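Long-range contact in probable WRKY transcription factor 52 (Arabidopsis thaliana, PDB 4C6S), which acts in plant immunity as a disease resistance protein and W-box-binding transcription factor that pairs with RPS4 to recognise bacterial effectors, the chain here being its TIR domain: residues Ala92-Arg104 and Leu111-Arg123. Numbering follows the deposited sequence.
Sequences AVVSVLYGDSLLR and LDFRGLSRIHQSR. With NA (sodium ion), chain G; SO4 (sulfate ion), chain F; SO4 (sulfate ion), chain E.
Ser95 and Leu97 zip strand 92-98 to edge strand 119-121 in parallel: Ser95 N donates to Arg118 O, Ser95 O receives His120 N, Leu97 N donates to His120 O and Leu97 O receives Ser122 N, all at 2.8-2.9 Å. Past the strand end the ladder passes to a side chain, as Gly99 N donates to Ser122 OG at 3.0 Å. Arg118 can be followed outward. Its CB lies by Val93 O, 3.8 Å away; CD stays near the same carbonyl; the bend at chi3 (61°) then lays NE and the guanidinium flat over Val94 CG2, which is centred under one face, 3.7 Å from Arg118 CZ. NH1 touches Ala92 CB at 3.6 Å and hydrogen-bonds to His143 NE2, while NH2 makes a salt bridge to Asp138 of helix 128-143. Asp138 also holds His120 NE2, which fixes the imidazole as its CD2 edge meets Val94 CG1 and ND1, in the ring plane, binds sodium, which Glu134 and a sulfate oxygen also bind. On the other face, Leu97 CD2 meets Leu111 CD1 tip to tip at 3.9 Å, tying helix 104-113 to the sheet. Where that helix begins, Arg104 NH1 reaches Gln121 OE1 (2.7 Å, 163° at hydrogen) and Ser122 O, both in the guanidinium plane. The whole is a beta-alpha-beta crossover, closing one edge of the five-stranded parallel sheet of the flavodoxin-like TIR fold.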
ATOM      1  N   ALA A  92       8.534 -14.692  18.359  1.00 36.34           N
ATOM      2  CA  ALA A  92       7.980 -13.414  18.790  1.00 33.32           C
ATOM      3  C   ALA A  92       6.708 -13.104  18.026  1.00 33.08           C
ATOM      4  O   ALA A  92       6.559 -13.491  16.865  1.00 32.32           O
ATOM      5  CB  ALA A  92       8.978 -12.309  18.568  1.00 38.99           C
ATOM      6  N   VAL A  93       5.806 -12.366  18.664  1.00 30.53           N
ATOM      7  CA  VAL A  93       4.577 -11.947  18.018  1.00 25.87           C
ATOM      8  C   VAL A  93       4.511 -10.418  17.938  1.00 27.30           C
ATOM      9  O   VAL A  93       4.663  -9.717  18.940  1.00 30.35           O
ATOM     10  CB  VAL A  93       3.332 -12.502  18.742  1.00 27.55           C
ATOM     11  CG1 VAL A  93       2.067 -12.030  18.039  1.00 26.91           C
ATOM     12  CG2 VAL A  93       3.388 -14.028  18.795  1.00 29.98           C
ATOM     13  N   VAL A  94       4.320  -9.899  16.733  1.00 24.32           N
ATOM     14  CA  VAL A  94       4.178  -8.458  16.558  1.00 22.33           C
ATOM     15  C   VAL A  94       2.788  -8.206  15.990  1.00 23.44           C
ATOM     16  O   VAL A  94       2.361  -8.911  15.070  1.00 25.05           O
ATOM     17  CB  VAL A  94       5.248  -7.914  15.597  1.00 26.21           C
ATOM     18  CG1 VAL A  94       5.055  -6.413  15.372  1.00 27.87           C
ATOM     19  CG2 VAL A  94       6.639  -8.201  16.155  1.00 29.72           C
ATOM     20  N   SER A  95       2.068  -7.226  16.541  1.00 23.81           N
ATOM     21  CA  SER A  95       0.686  -6.994  16.128  1.00 21.28           C
ATOM     22  C   SER A  95       0.579  -5.649  15.433  1.00 23.32           C
ATOM     23  O   SER A  95       1.217  -4.686  15.838  1.00 25.15           O
ATOM     24  CB  SER A  95      -0.255  -7.011  17.336  1.00 24.50           C
ATOM     25  OG  SER A  95      -0.309  -8.310  17.905  1.00 26.54           O
ATOM     26  N   VAL A  96      -0.234  -5.591  14.385  1.00 19.45           N
ATOM     27  CA  VAL A  96      -0.394  -4.345  13.643  1.00 20.21           C
ATOM     28  C   VAL A  96      -1.872  -4.031  13.555  1.00 18.82           C
ATOM     29  O   VAL A  96      -2.648  -4.815  12.982  1.00 23.85           O
ATOM     30  CB  VAL A  96       0.176  -4.472  12.214  1.00 19.80           C
ATOM     31  CG1 VAL A  96       0.027  -3.155  11.455  1.00 21.29           C
ATOM     32  CG2 VAL A  96       1.665  -4.890  12.249  1.00 22.29           C
ATOM     33  N   LEU A  97      -2.273  -2.895  14.136  1.00 18.58           N
ATOM     34  CA  LEU A  97      -3.670  -2.474  14.076  1.00 19.02           C
ATOM     35  C   LEU A  97      -3.804  -1.617  12.834  1.00 24.68           C
ATOM     36  O   LEU A  97      -3.435  -0.439  12.845  1.00 23.22           O
ATOM     37  CB  LEU A  97      -4.071  -1.674  15.318  1.00 23.45           C
ATOM     38  CG  LEU A  97      -3.940  -2.425  16.630  1.00 23.71           C
ATOM     39  CD1 LEU A  97      -4.375  -1.547  17.813  1.00 29.26           C
ATOM     40  CD2 LEU A  97      -4.815  -3.672  16.584  1.00 27.73           C
ATOM     41  N   TYR A  98      -4.305  -2.216  11.757  1.00 20.66           N
ATOM     42  CA  TYR A  98      -4.322  -1.534  10.468  1.00 22.86           C
ATOM     43  C   TYR A  98      -5.732  -1.108  10.076  1.00 21.21           C
ATOM     44  O   TYR A  98      -6.668  -1.915  10.106  1.00 25.99           O
ATOM     45  CB  TYR A  98      -3.720  -2.421   9.364  1.00 20.42           C
ATOM     46  CG  TYR A  98      -3.725  -1.697   8.041  1.00 20.13           C
ATOM     47  CD1 TYR A  98      -2.808  -0.682   7.789  1.00 17.79           C
ATOM     48  CD2 TYR A  98      -4.676  -1.975   7.073  1.00 22.56           C
ATOM     49  CE1 TYR A  98      -2.837   0.033   6.594  1.00 19.74           C
ATOM     50  CE2 TYR A  98      -4.705  -1.276   5.878  1.00 24.10           C
ATOM     51  CZ  TYR A  98      -3.775  -0.281   5.645  1.00 23.48           C
ATOM     52  OH  TYR A  98      -3.810   0.415   4.471  1.00 24.37           O
ATOM     53  N   GLY A  99      -5.900   0.157   9.695  1.00 22.15           N
ATOM     54  CA  GLY A  99      -7.186   0.607   9.198  1.00 23.61           C
ATOM     55  C   GLY A  99      -7.310   2.113   9.288  1.00 27.47           C
ATOM     56  O   GLY A  99      -6.611   2.735  10.091  1.00 26.14           O
ATOM     57  N   ASP A 100      -8.201   2.687   8.486  1.00 28.55           N
ATOM     58  CA  ASP A 100      -8.368   4.145   8.430  1.00 31.76           C
ATOM     59  C   ASP A 100      -9.394   4.679   9.420  1.00 32.94           C
ATOM     60  O   ASP A 100      -9.711   5.869   9.411  1.00 33.83           O
ATOM     61  CB  ASP A 100      -8.743   4.609   7.012  1.00 36.60           C
ATOM     62  CG  ASP A 100     -10.073   4.045   6.529  1.00 41.96           C
ATOM     63  OD1 ASP A 100     -10.788   3.381   7.306  1.00 39.74           O
ATOM     64  OD2 ASP A 100     -10.418   4.286   5.352  1.00 50.52           O
ATOM     65  N   SER A 101      -9.927   3.794  10.249  1.00 28.81           N
ATOM     66  CA  SER A 101     -10.966   4.160  11.201  1.00 33.11           C
ATOM     67  C   SER A 101     -10.911   3.181  12.360  1.00 31.73           C
ATOM     68  O   SER A 101     -11.874   2.450  12.626  1.00 30.93           O
ATOM     69  CB  SER A 101     -12.328   4.130  10.516  1.00 40.49           C
ATOM     70  OG  SER A 101     -13.289   4.859  11.256  1.00 54.84           O
ATOM     71  N   LEU A 102      -9.773   3.171  13.052  1.00 28.52           N
ATOM     72  CA  LEU A 102      -9.483   2.162  14.074  1.00 28.55           C
ATOM     73  C   LEU A 102     -10.419   2.243  15.257  1.00 29.85           C
ATOM     74  O   LEU A 102     -10.735   3.336  15.751  1.00 31.36           O
ATOM     75  CB  LEU A 102      -8.064   2.321  14.617  1.00 28.62           C
ATOM     76  CG  LEU A 102      -6.838   2.053  13.765  1.00 29.98           C
ATOM     77  CD1 LEU A 102      -5.592   2.128  14.634  1.00 26.15           C
ATOM     78  CD2 LEU A 102      -6.952   0.692  13.088  1.00 23.32           C
ATOM     79  N   LEU A 103     -10.866   1.077  15.709  1.00 27.15           N
ATOM     80  CA  LEU A 103     -11.513   0.968  17.008  1.00 27.90           C
ATOM     81  C   LEU A 103     -10.343   0.750  17.960  1.00 24.71           C
ATOM     82  O   LEU A 103     -10.104  -0.359  18.438  1.00 26.13           O
ATOM     83  CB  LEU A 103     -12.465  -0.228  17.030  1.00 27.76           C
ATOM     84  CG  LEU A 103     -13.635  -0.092  16.061  1.00 32.75           C
ATOM     85  CD1 LEU A 103     -14.594  -1.284  16.157  1.00 36.53           C
ATOM     86  CD2 LEU A 103     -14.374   1.208  16.311  1.00 35.98           C
ATOM     87  N   ARG A 104      -9.592   1.821  18.205  1.00 30.06           N
ATOM     88  CA  ARG A 104      -8.273   1.695  18.815  1.00 27.73           C
ATOM     89  C   ARG A 104      -8.342   1.197  20.255  1.00 25.58           C
ATOM     90  O   ARG A 104      -7.647   0.248  20.615  1.00 27.14           O
ATOM     91  CB  ARG A 104      -7.535   3.036  18.753  1.00 28.15           C
ATOM     92  CG  ARG A 104      -6.080   2.957  19.160  1.00 34.61           C
ATOM     93  CD  ARG A 104      -5.438   4.338  19.121  1.00 41.22           C
ATOM     94  NE  ARG A 104      -5.928   5.128  17.989  1.00 53.70           N
ATOM     95  CZ  ARG A 104      -5.337   5.214  16.797  1.00 61.50           C
ATOM     96  NH1 ARG A 104      -4.208   4.557  16.545  1.00 57.98           N
ATOM     97  NH2 ARG A 104      -5.881   5.968  15.847  1.00 63.99           N
ATOM     98  N   LEU A 111      -5.810  -6.803  22.727  1.00 25.82           N
ATOM     99  CA  LEU A 111      -4.435  -7.304  22.661  1.00 26.41           C
ATOM    100  C   LEU A 111      -3.830  -7.510  24.052  1.00 30.01           C
ATOM    101  O   LEU A 111      -3.142  -8.503  24.288  1.00 32.38           O
ATOM    102  CB  LEU A 111      -3.553  -6.399  21.801  1.00 27.32           C
ATOM    103  CG  LEU A 111      -3.972  -6.346  20.335  1.00 27.59           C
ATOM    104  CD1 LEU A 111      -3.081  -5.374  19.572  1.00 28.89           C
ATOM    105  CD2 LEU A 111      -3.938  -7.726  19.687  1.00 30.43           C
ATOM    106  N   ASP A 112      -4.097  -6.579  24.966  1.00 30.98           N
ATOM    107  CA  ASP A 112      -3.646  -6.726  26.348  1.00 32.38           C
ATOM    108  C   ASP A 112      -4.193  -8.007  26.976  1.00 34.46           C
ATOM    109  O   ASP A 112      -3.469  -8.729  27.674  1.00 35.03           O
ATOM    110  CB  ASP A 112      -4.060  -5.517  27.186  1.00 37.65           C
ATOM    111  CG  ASP A 112      -3.766  -5.709  28.658  1.00 47.07           C
ATOM    112  OD1 ASP A 112      -2.613  -5.480  29.071  1.00 50.35           O
ATOM    113  OD2 ASP A 112      -4.688  -6.101  29.398  1.00 50.28           O
ATOM    114  N   PHE A 113      -5.466  -8.294  26.719  1.00 27.91           N
ATOM    115  CA  PHE A 113      -6.102  -9.509  27.239  1.00 28.69           C
ATOM    116  C   PHE A 113      -5.432 -10.765  26.677  1.00 33.69           C
ATOM    117  O   PHE A 113      -5.356 -11.793  27.361  1.00 34.09           O
ATOM    118  CB  PHE A 113      -7.599  -9.491  26.897  1.00 27.28           C
ATOM    119  CG  PHE A 113      -8.377 -10.672  27.428  1.00 27.53           C
ATOM    120  CD1 PHE A 113      -8.655 -10.787  28.783  1.00 28.32           C
ATOM    121  CD2 PHE A 113      -8.873 -11.632  26.558  1.00 27.75           C
ATOM    122  CE1 PHE A 113      -9.399 -11.865  29.278  1.00 27.87           C
ATOM    123  CE2 PHE A 113      -9.615 -12.716  27.039  1.00 31.97           C
ATOM    124  CZ  PHE A 113      -9.875 -12.827  28.397  1.00 29.52           C
ATOM    125  N   ARG A 114      -4.931 -10.674  25.445  1.00 30.42           N
ATOM    126  CA  ARG A 114      -4.238 -11.795  24.804  1.00 30.44           C
ATOM    127  C   ARG A 114      -2.757 -11.854  25.193  1.00 32.57           C
ATOM    128  O   ARG A 114      -2.014 -12.725  24.723  1.00 34.67           O
ATOM    129  CB  ARG A 114      -4.374 -11.721  23.275  1.00 29.51           C
ATOM    130  CG  ARG A 114      -5.806 -11.663  22.762  1.00 29.06           C
ATOM    131  CD  ARG A 114      -6.655 -12.837  23.232  1.00 30.94           C
ATOM    132  NE  ARG A 114      -8.063 -12.575  22.957  1.00 29.77           N
ATOM    133  CZ  ARG A 114      -9.071 -13.350  23.341  1.00 30.86           C
ATOM    134  NH1 ARG A 114      -8.843 -14.460  24.021  1.00 29.36           N
ATOM    135  NH2 ARG A 114     -10.321 -13.002  23.052  1.00 31.53           N
ATOM    136  N   GLY A 115      -2.326 -10.930  26.050  1.00 32.12           N
ATOM    137  CA  GLY A 115      -0.940 -10.889  26.491  1.00 34.33           C
ATOM    138  C   GLY A 115       0.023 -10.362  25.439  1.00 36.74           C
ATOM    139  O   GLY A 115       1.206 -10.709  25.449  1.00 38.33           O
ATOM    140  N   LEU A 116      -0.470  -9.522  24.533  1.00 30.94           N
ATOM    141  CA  LEU A 116       0.370  -9.003  23.451  1.00 29.22           C
ATOM    142  C   LEU A 116       0.663  -7.516  23.663  1.00 34.74           C
ATOM    143  O   LEU A 116      -0.255  -6.725  23.881  1.00 37.11           O
ATOM    144  CB  LEU A 116      -0.297  -9.240  22.090  1.00 28.26           C
ATOM    145  CG  LEU A 116      -0.599 -10.711  21.775  1.00 29.94           C
ATOM    146  CD1 LEU A 116      -1.467 -10.827  20.541  1.00 31.04           C
ATOM    147  CD2 LEU A 116       0.684 -11.478  21.576  1.00 35.34           C
ATOM    148  N   SER A 117       1.936  -7.138  23.593  1.00 32.50           N
ATOM    149  CA  SER A 117       2.333  -5.776  23.936  1.00 33.23           C
ATOM    150  C   SER A 117       3.133  -5.092  22.839  1.00 34.77           C
ATOM    151  O   SER A 117       3.386  -3.884  22.910  1.00 37.29           O
ATOM    152  CB  SER A 117       3.145  -5.785  25.227  1.00 39.64           C
ATOM    153  OG  SER A 117       4.246  -6.668  25.098  1.00 43.03           O
ATOM    154  N   ARG A 118       3.551  -5.858  21.834  1.00 28.93           N
ATOM    155  CA  ARG A 118       4.297  -5.282  20.713  1.00 27.89           C
ATOM    156  C   ARG A 118       3.324  -4.920  19.603  1.00 29.89           C
ATOM    157  O   ARG A 118       2.829  -5.792  18.883  1.00 27.79           O
ATOM    158  CB  ARG A 118       5.362  -6.254  20.212  1.00 30.08           C
ATOM    159  CG  ARG A 118       6.395  -6.577  21.273  1.00 40.97           C
ATOM    160  CD  ARG A 118       7.478  -7.482  20.726  1.00 47.76           C
ATOM    161  NE  ARG A 118       8.202  -6.865  19.620  1.00 47.44           N
ATOM    162  CZ  ARG A 118       9.106  -7.506  18.888  1.00 52.06           C
ATOM    163  NH1 ARG A 118       9.379  -8.778  19.150  1.00 50.99           N
ATOM    164  NH2 ARG A 118       9.731  -6.884  17.897  1.00 52.39           N
ATOM    165  N   ILE A 119       3.041  -3.624  19.491  1.00 25.52           N
ATOM    166  CA  ILE A 119       1.910  -3.154  18.717  1.00 23.69           C
ATOM    167  C   ILE A 119       2.311  -1.957  17.845  1.00 24.05           C
ATOM    168  O   ILE A 119       2.923  -0.991  18.325  1.00 26.61           O
ATOM    169  CB  ILE A 119       0.748  -2.745  19.664  1.00 26.89           C
ATOM    170  CG1 ILE A 119       0.344  -3.910  20.572  1.00 26.06           C
ATOM    171  CG2 ILE A 119      -0.450  -2.237  18.876  1.00 28.80           C
ATOM    172  CD1 ILE A 119      -0.684  -3.520  21.626  1.00 31.29           C
ATOM    173  N   HIS A 120       1.998  -2.048  16.554  1.00 19.74           N
ATOM    174  CA  HIS A 120       2.122  -0.930  15.622  1.00 22.70           C
ATOM    175  C   HIS A 120       0.704  -0.565  15.199  1.00 26.00           C
ATOM    176  O   HIS A 120      -0.165  -1.436  15.147  1.00 24.41           O
ATOM    177  CB  HIS A 120       2.948  -1.357  14.403  1.00 21.57           C
ATOM    178  CG  HIS A 120       4.366  -1.692  14.738  1.00 21.77           C
ATOM    179  ND1 HIS A 120       5.378  -0.761  14.680  1.00 25.03           N
ATOM    180  CD2 HIS A 120       4.937  -2.847  15.160  1.00 22.94           C
ATOM    181  CE1 HIS A 120       6.517  -1.326  15.050  1.00 30.00           C
ATOM    182  NE2 HIS A 120       6.276  -2.590  15.351  1.00 24.27           N
ATOM    183  N   GLN A 121       0.449   0.713  14.921  1.00 23.48           N
ATOM    184  CA  GLN A 121      -0.910   1.140  14.562  1.00 20.87           C
ATOM    185  C   GLN A 121      -0.932   2.149  13.423  1.00 24.41           C
ATOM    186  O   GLN A 121      -0.065   3.026  13.333  1.00 25.66           O
ATOM    187  CB  GLN A 121      -1.604   1.823  15.757  1.00 24.95           C
ATOM    188  CG  GLN A 121      -1.418   1.181  17.108  1.00 38.51           C
ATOM    189  CD  GLN A 121      -1.842   2.121  18.225  1.00 46.80           C
ATOM    190  OE1 GLN A 121      -2.791   2.895  18.073  1.00 49.34           O
ATOM    191  NE2 GLN A 121      -1.118   2.081  19.341  1.00 43.93           N
ATOM    192  N   SER A 122      -1.950   2.051  12.572  1.00 21.78           N
ATOM    193  CA  SER A 122      -2.268   3.142  11.651  1.00 23.56           C
ATOM    194  C   SER A 122      -2.495   4.428  12.443  1.00 27.79           C
ATOM    195  O   SER A 122      -3.051   4.400  13.553  1.00 26.89           O
ATOM    196  CB  SER A 122      -3.549   2.825  10.875  1.00 25.08           C
ATOM    197  OG  SER A 122      -3.367   1.735   9.990  1.00 23.47           O
ATOM    198  N   ARG A 123      -2.073   5.547  11.859  1.00 26.17           N
ATOM    199  CA  ARG A 123      -2.223   6.869  12.462  1.00 30.98           C
ATOM    200  C   ARG A 123      -2.792   7.840  11.448  1.00 30.45           C
ATOM    201  O   ARG A 123      -2.532   7.732  10.247  1.00 32.01           O
ATOM    202  CB  ARG A 123      -0.868   7.409  12.931  1.00 37.28           C
ATOM    203  CG  ARG A 123      -0.194   6.589  14.011  1.00 40.94           C
ATOM    204  CD  ARG A 123      -0.893   6.766  15.323  1.00 43.98           C
ATOM    205  NE  ARG A 123      -0.224   6.042  16.394  1.00 49.33           N
ATOM    206  CZ  ARG A 123      -0.611   6.077  17.663  1.00 53.62           C
ATOM    207  NH1 ARG A 123      -1.666   6.804  18.012  1.00 54.09           N
ATOM    208  NH2 ARG A 123       0.052   5.390  18.581  1.00 52.20           N
TER
HETATM  209 NA    NA G1155       4.860   1.874  14.247  0.84 33.61          NA
HETATM  210  S   SO4 F1154       2.659   3.487  16.582  1.00 55.31           S
HETATM  211  O1  SO4 F1154       2.548   2.468  15.539  1.00 34.56           O
HETATM  212  O2  SO4 F1154       4.046   3.585  17.032  1.00 62.55           O
HETATM  213  O3  SO4 F1154       1.815   3.096  17.707  1.00 59.59           O
HETATM  214  O4  SO4 F1154       2.236   4.783  16.052  1.00 52.66           O
HETATM  215  S   SO4 E1153      -4.102   9.314  15.639  0.72 63.22           S
HETATM  216  O1  SO4 E1153      -2.846   9.980  15.306  0.72 64.13           O
HETATM  217  O2  SO4 E1153      -3.909   8.545  16.869  0.72 60.63           O
HETATM  218  O3  SO4 E1153      -4.523   8.431  14.554  0.72 52.85           O
HETATM  219  O4  SO4 E1153      -5.142  10.324  15.833  0.72 67.65           O
HETATM  220  O   HOH W   1       1.811  -8.192  19.677  1.00 34.14           O
HETATM  221  O   HOH W   2       3.608  -9.152  21.581  1.00 44.96           O